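PDB 1G3Q: CELL division inhibitor from Pyrococcus furiosus, which binds ADP and magnesium and probably hydrolyses ATP, as a MinD-type P-loop ATPase linked to the control of cell division. Local coordinates for residues A164-S176 against A185-E199. Numbering follows the deposited sequence.
Sequences AILGFVLNRYGRS and AEDVMEVPLLAVIPE. With ADP (adenosine-5'-diphosphate), chain C.
Phe168 and Leu170 pair in parallel with Leu193 and Val196 in a beta-alpha-beta crossover, where strand 164-173 runs beside edge strand 193-198 and helix 182-189 packs over one face. Phe168 N bonds Pro192 O, and Phe168 O receives Leu194 N. Leu170 bonds Ala195 O and Ile197 N, one residue beyond an even register; the extra residue at Leu194-Ala195 leaves Ala195 N buried without a partner. Under the helix the Phe168 ring is sandwiched: Met189 CG sits 3.5 Å from its centroid over one face, Leu193 CD1 covers the opposite face toward the rim, and Val191 O meets the edge.

At the C-terminal ends the contact becomes the adenine pocket. A chi1 of -173° swings the Asn171 amide to the base, where OD1 accepts from ADP N6 at 2.8 Å and ND2 donates to ADP N7 at 2.9 Å; ND2 also bonds Thr14 O, which helps fix the amide's rotation. Pro198 O takes a second N6 hydrogen. Arg172 grips Glu199 side-on, NE to OE1 at 2.9 Å and NH2 to OE2 at 3.1 Å, both on syn lone pairs, planes 21° apart. Arg175 NH2 lies over one face of that guanidinium, ADP O4' and C4 off-centre over the other. With an alanine in place of Arg172, the Glu199 carboxylate would probably lose both these N-H partners and turn more freely. The pattern around N6 and N7 is consistent with selection of adenine.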
loop_
_atom_site.group_PDB
_atom_site.type_symbol
_atom_site.label_atom_id
_atom_site.label_comp_id
_atom_site.label_asym_id
_atom_site.label_seq_id
_atom_site.Cartn_x
_atom_site.Cartn_y
_atom_site.Cartn_z
ATOM N N ALA A 164 -14.104 -1.792 5.455
ATOM C CA ALA A 164 -14.797 -0.794 4.655
ATOM C C ALA A 164 -14.011 -0.640 3.359
ATOM O O ALA A 164 -12.828 -0.281 3.381
ATOM C CB ALA A 164 -14.844 0.535 5.400
ATOM N N ILE A 165 -14.655 -0.927 2.232
ATOM C CA ILE A 165 -13.992 -0.822 0.940
ATOM C C ILE A 165 -14.127 0.600 0.412
ATOM O O ILE A 165 -15.196 1.013 -0.042
ATOM C CB ILE A 165 -14.601 -1.798 -0.084
ATOM C CG1 ILE A 165 -14.791 -3.179 0.555
ATOM C CG2 ILE A 165 -13.694 -1.894 -1.304
ATOM C CD1 ILE A 165 -13.521 -3.792 1.137
ATOM N N LEU A 166 -13.029 1.345 0.477
ATOM C CA LEU A 166 -12.995 2.733 0.032
ATOM C C LEU A 166 -13.258 2.883 -1.456
ATOM O O LEU A 166 -13.909 3.835 -1.891
ATOM C CB LEU A 166 -11.633 3.347 0.359
ATOM C CG LEU A 166 -11.216 3.384 1.827
ATOM C CD1 LEU A 166 -9.799 3.932 1.942
ATOM C CD2 LEU A 166 -12.186 4.250 2.610
ATOM N N GLY A 167 -12.742 1.938 -2.233
ATOM C CA GLY A 167 -12.903 1.983 -3.674
ATOM C C GLY A 167 -11.656 1.404 -4.310
ATOM O O GLY A 167 -10.923 0.659 -3.657
ATOM N N PHE A 168 -11.395 1.743 -5.569
ATOM C CA PHE A 168 -10.216 1.210 -6.233
ATOM C C PHE A 168 -9.421 2.235 -7.030
ATOM O O PHE A 168 -9.910 3.320 -7.355
ATOM C CB PHE A 168 -10.610 0.036 -7.142
ATOM C CG PHE A 168 -11.237 0.446 -8.452
ATOM C CD1 PHE A 168 -10.504 0.390 -9.635
ATOM C CD2 PHE A 168 -12.566 0.862 -8.508
ATOM C CE1 PHE A 168 -11.083 0.736 -10.856
ATOM C CE2 PHE A 168 -13.156 1.212 -9.725
ATOM C CZ PHE A 168 -12.413 1.149 -10.901
ATOM N N VAL A 169 -8.177 1.873 -7.322
ATOM C CA VAL A 169 -7.274 2.709 -8.095
ATOM C C VAL A 169 -6.967 1.957 -9.381
ATOM O O VAL A 169 -6.606 0.779 -9.347
ATOM C CB VAL A 169 -5.941 2.953 -7.344
ATOM C CG1 VAL A 169 -4.970 3.722 -8.236
ATOM C CG2 VAL A 169 -6.201 3.720 -6.053
ATOM N N LEU A 170 -7.129 2.628 -10.516
ATOM C CA LEU A 170 -6.839 2.011 -11.803
ATOM C C LEU A 170 -5.427 2.455 -12.149
ATOM O O LEU A 170 -5.220 3.549 -12.668
ATOM C CB LEU A 170 -7.821 2.497 -12.871
ATOM C CG LEU A 170 -7.683 1.871 -14.262
ATOM C CD1 LEU A 170 -7.930 0.369 -14.179
ATOM C CD2 LEU A 170 -8.685 2.521 -15.209
ATOM N N ASN A 171 -4.457 1.600 -11.851
ATOM C CA ASN A 171 -3.062 1.927 -12.098
ATOM C C ASN A 171 -2.524 1.439 -13.439
ATOM O O ASN A 171 -3.060 0.507 -14.045
ATOM C CB ASN A 171 -2.205 1.380 -10.951
ATOM C CG ASN A 171 -0.755 1.812 -11.047
ATOM O OD1 ASN A 171 -0.461 2.960 -11.379
ATOM N ND2 ASN A 171 0.158 0.896 -10.740
ATOM N N ARG A 172 -1.462 2.098 -13.895
ATOM C CA ARG A 172 -0.800 1.766 -15.148
ATOM C C ARG A 172 -1.719 1.905 -16.360
ATOM O O ARG A 172 -1.635 1.128 -17.312
ATOM C CB ARG A 172 -0.233 0.349 -15.059
ATOM C CG ARG A 172 0.420 0.077 -13.710
ATOM C CD ARG A 172 1.436 -1.039 -13.765
ATOM N NE ARG A 172 2.578 -0.700 -14.611
ATOM C CZ ARG A 172 3.681 -1.435 -14.695
ATOM N NH1 ARG A 172 3.793 -2.544 -13.979
ATOM N NH2 ARG A 172 4.668 -1.069 -15.502
ATOM N N TYR A 173 -2.592 2.906 -16.324
ATOM C CA TYR A 173 -3.510 3.132 -17.430
ATOM C C TYR A 173 -2.796 3.837 -18.577
ATOM O O TYR A 173 -2.112 4.838 -18.373
ATOM C CB TYR A 173 -4.702 3.977 -16.979
ATOM C CG TYR A 173 -5.714 4.200 -18.080
ATOM C CD1 TYR A 173 -6.467 3.139 -18.584
ATOM C CD2 TYR A 173 -5.890 5.460 -18.648
ATOM C CE1 TYR A 173 -7.372 3.328 -19.631
ATOM C CE2 TYR A 173 -6.791 5.660 -19.696
ATOM C CZ TYR A 173 -7.527 4.590 -20.181
ATOM O OH TYR A 173 -8.415 4.783 -21.212
ATOM N N GLY A 174 -2.960 3.308 -19.785
ATOM C CA GLY A 174 -2.321 3.902 -20.945
ATOM C C GLY A 174 -1.111 3.099 -21.376
ATOM O O GLY A 174 -0.430 3.445 -22.342
ATOM N N ARG A 175 -0.849 2.019 -20.650
ATOM C CA ARG A 175 0.280 1.147 -20.940
ATOM C C ARG A 175 0.052 0.381 -22.242
ATOM O O ARG A 175 1.004 0.020 -22.931
ATOM C CB ARG A 175 0.478 0.161 -19.786
ATOM C CG ARG A 175 1.748 -0.665 -19.866
ATOM C CD ARG A 175 1.806 -1.667 -18.723
ATOM N NE ARG A 175 3.114 -2.308 -18.615
ATOM C CZ ARG A 175 3.399 -3.289 -17.763
ATOM N NH1 ARG A 175 4.619 -3.811 -17.731
ATOM N NH2 ARG A 175 2.463 -3.756 -16.947
ATOM N N SER A 176 -1.215 0.138 -22.570
ATOM C CA SER A 176 -1.570 -0.588 -23.787
ATOM C C SER A 176 -2.890 -0.106 -24.384
ATOM O O SER A 176 -3.789 0.318 -23.657
ATOM C CB SER A 176 -1.667 -2.087 -23.491
ATOM O OG SER A 176 -2.124 -2.801 -24.628
ATOM N N ALA A 185 -14.051 0.255 -16.352
ATOM C CA ALA A 185 -13.384 -0.454 -15.267
ATOM C C ALA A 185 -14.203 -0.320 -13.990
ATOM O O ALA A 185 -14.351 -1.280 -13.237
ATOM C CB ALA A 185 -11.982 0.105 -15.055
ATOM N N GLU A 186 -14.731 0.875 -13.747
ATOM C CA GLU A 186 -15.537 1.112 -12.557
ATOM C C GLU A 186 -16.815 0.288 -12.643
ATOM O O GLU A 186 -17.264 -0.281 -11.650
ATOM C CB GLU A 186 -15.885 2.595 -12.429
ATOM C CG GLU A 186 -16.716 2.930 -11.200
ATOM C CD GLU A 186 -16.928 4.422 -11.029
ATOM O OE1 GLU A 186 -17.473 5.059 -11.956
ATOM O OE2 GLU A 186 -16.548 4.961 -9.968
ATOM N N ASP A 187 -17.390 0.228 -13.838
ATOM C CA ASP A 187 -18.613 -0.533 -14.067
ATOM C C ASP A 187 -18.371 -1.998 -13.717
ATOM O O ASP A 187 -19.272 -2.689 -13.243
ATOM C CB ASP A 187 -19.045 -0.397 -15.534
ATOM C CG ASP A 187 -20.331 -1.155 -15.847
ATOM O OD1 ASP A 187 -21.318 -1.004 -15.096
ATOM O OD2 ASP A 187 -20.355 -1.896 -16.854
ATOM N N VAL A 188 -17.144 -2.462 -13.937
ATOM C CA VAL A 188 -16.776 -3.844 -13.645
ATOM C C VAL A 188 -16.491 -4.074 -12.165
ATOM O O VAL A 188 -17.018 -5.006 -11.560
ATOM C CB VAL A 188 -15.521 -4.267 -14.444
ATOM C CG1 VAL A 188 -15.065 -5.650 -14.009
ATOM C CG2 VAL A 188 -15.824 -4.253 -15.930
ATOM N N MET A 189 -15.654 -3.216 -11.590
ATOM C CA MET A 189 -15.268 -3.319 -10.185
ATOM C C MET A 189 -16.416 -3.291 -9.181
ATOM O O MET A 189 -16.358 -3.965 -8.152
ATOM C CB MET A 189 -14.271 -2.213 -9.840
ATOM C CG MET A 189 -12.920 -2.381 -10.509
ATOM S SD MET A 189 -12.200 -3.995 -10.134
ATOM C CE MET A 189 -11.770 -3.776 -8.410
ATOM N N GLU A 190 -17.448 -2.509 -9.475
ATOM C CA GLU A 190 -18.604 -2.388 -8.591
ATOM C C GLU A 190 -18.314 -1.531 -7.360
ATOM O O GLU A 190 -19.119 -1.474 -6.429
ATOM C CB GLU A 190 -19.101 -3.771 -8.152
ATOM C CG GLU A 190 -19.662 -4.613 -9.288
ATOM C CD GLU A 190 -20.399 -5.843 -8.793
ATOM O OE1 GLU A 190 -19.768 -6.703 -8.139
ATOM O OE2 GLU A 190 -21.615 -5.945 -9.057
ATOM N N VAL A 191 -17.157 -0.876 -7.356
ATOM C CA VAL A 191 -16.774 0.009 -6.260
ATOM C C VAL A 191 -16.294 1.320 -6.874
ATOM O O VAL A 191 -15.839 1.346 -8.017
ATOM C CB VAL A 191 -15.653 -0.599 -5.387
ATOM C CG1 VAL A 191 -16.183 -1.814 -4.641
ATOM C CG2 VAL A 191 -14.460 -0.976 -6.252
ATOM N N PRO A 192 -16.392 2.427 -6.123
ATOM C CA PRO A 192 -15.972 3.748 -6.603
ATOM C C PRO A 192 -14.543 3.836 -7.127
ATOM O O PRO A 192 -13.602 3.355 -6.491
ATOM C CB PRO A 192 -16.176 4.640 -5.379
ATOM C CG PRO A 192 -17.285 3.963 -4.643
ATOM C CD PRO A 192 -16.902 2.513 -4.745
ATOM N N LEU A 193 -14.392 4.449 -8.297
ATOM C CA LEU A 193 -13.076 4.649 -8.889
ATOM C C LEU A 193 -12.525 5.888 -8.193
ATOM O O LEU A 193 -13.005 6.997 -8.419
ATOM C CB LEU A 193 -13.197 4.903 -10.394
ATOM C CG LEU A 193 -11.917 5.328 -11.122
ATOM C CD1 LEU A 193 -10.838 4.269 -10.940
ATOM C CD2 LEU A 193 -12.215 5.536 -12.595
ATOM N N LEU A 194 -11.527 5.700 -7.337
ATOM C CA LEU A 194 -10.953 6.817 -6.595
ATOM C C LEU A 194 -9.856 7.566 -7.335
ATOM O O LEU A 194 -9.612 8.742 -7.060
ATOM C CB LEU A 194 -10.423 6.329 -5.248
ATOM C CG LEU A 194 -11.461 5.626 -4.372
ATOM C CD1 LEU A 194 -10.843 5.295 -3.029
ATOM C CD2 LEU A 194 -12.682 6.521 -4.190
ATOM N N ALA A 195 -9.193 6.895 -8.269
ATOM C CA ALA A 195 -8.132 7.544 -9.020
ATOM C C ALA A 195 -7.587 6.692 -10.144
ATOM O O ALA A 195 -7.556 5.462 -10.059
ATOM C CB ALA A 195 -6.991 7.935 -8.079
ATOM N N VAL A 196 -7.166 7.368 -11.205
ATOM C CA VAL A 196 -6.570 6.709 -12.348
ATOM C C VAL A 196 -5.116 7.151 -12.329
ATOM O O VAL A 196 -4.823 8.342 -12.441
ATOM C CB VAL A 196 -7.212 7.161 -13.681
ATOM C CG1 VAL A 196 -6.527 6.470 -14.847
ATOM C CG2 VAL A 196 -8.700 6.834 -13.686
ATOM N N ILE A 197 -4.211 6.200 -12.140
ATOM C CA ILE A 197 -2.783 6.502 -12.131
ATOM C C ILE A 197 -2.279 6.054 -13.497
ATOM O O ILE A 197 -2.287 4.865 -13.819
ATOM C CB ILE A 197 -2.031 5.720 -11.030
ATOM C CG1 ILE A 197 -2.695 5.944 -9.667
ATOM C CG2 ILE A 197 -0.569 6.173 -10.981
ATOM C CD1 ILE A 197 -2.684 7.391 -9.187
ATOM N N PRO A 198 -1.838 7.004 -14.325
ATOM C CA PRO A 198 -1.350 6.643 -15.654
ATOM C C PRO A 198 -0.018 5.909 -15.655
ATOM O O PRO A 198 0.749 5.987 -14.692
ATOM C CB PRO A 198 -1.252 7.995 -16.350
ATOM C CG PRO A 198 -0.811 8.894 -15.227
ATOM C CD PRO A 198 -1.717 8.457 -14.092
ATOM N N GLU A 199 0.233 5.169 -16.731
ATOM C CA GLU A 199 1.502 4.473 -16.897
ATOM C C GLU A 199 2.423 5.673 -17.075
ATOM O O GLU A 199 2.191 6.511 -17.952
ATOM C CB GLU A 199 1.481 3.623 -18.171
ATOM C CG GLU A 199 2.751 2.821 -18.449
ATOM C CD GLU A 199 3.080 1.839 -17.341
ATOM O OE1 GLU A 199 2.155 1.420 -16.618
ATOM O OE2 GLU A 199 4.264 1.472 -17.200
HETATM P PB ADP C . 3.394 -4.620 -6.521
HETATM O O1B ADP C . 3.963 -5.937 -6.723
HETATM O O2B ADP C . 1.946 -4.656 -6.782
HETATM O O3B ADP C . 3.687 -3.902 -5.057
HETATM P PA ADP C . 4.938 -2.463 -7.506
HETATM O O1A ADP C . 6.239 -2.774 -7.026
HETATM O O2A ADP C . 4.306 -1.377 -6.804
HETATM O O3A ADP C . 4.002 -3.655 -7.568
HETATM O "O5'" ADP C . 5.114 -2.049 -8.941
HETATM C "C5'" ADP C . 5.735 -2.909 -9.972
HETATM C "C4'" ADP C . 6.636 -2.138 -10.868
HETATM O "O4'" ADP C . 5.885 -1.312 -11.803
HETATM C "C3'" ADP C . 7.546 -1.175 -10.174
HETATM O "O3'" ADP C . 8.870 -1.278 -10.692
HETATM C "C2'" ADP C . 7.008 0.199 -10.437
HETATM O "O2'" ADP C . 7.975 1.243 -10.520
HETATM C "C1'" ADP C . 6.278 0.084 -11.707
HETATM N N9 ADP C . 4.998 0.844 -11.746
HETATM C C8 ADP C . 3.856 0.821 -10.929
HETATM N N7 ADP C . 2.903 1.642 -11.267
HETATM C C5 ADP C . 3.412 2.271 -12.380
HETATM C C6 ADP C . 2.886 3.281 -13.235
HETATM N N6 ADP C . 1.673 3.783 -13.001
HETATM N N1 ADP C . 3.670 3.718 -14.305
HETATM C C2 ADP C . 4.913 3.187 -14.522
HETATM N N3 ADP C . 5.488 2.226 -13.759
HETATM C C4 ADP C . 4.692 1.806 -12.701
#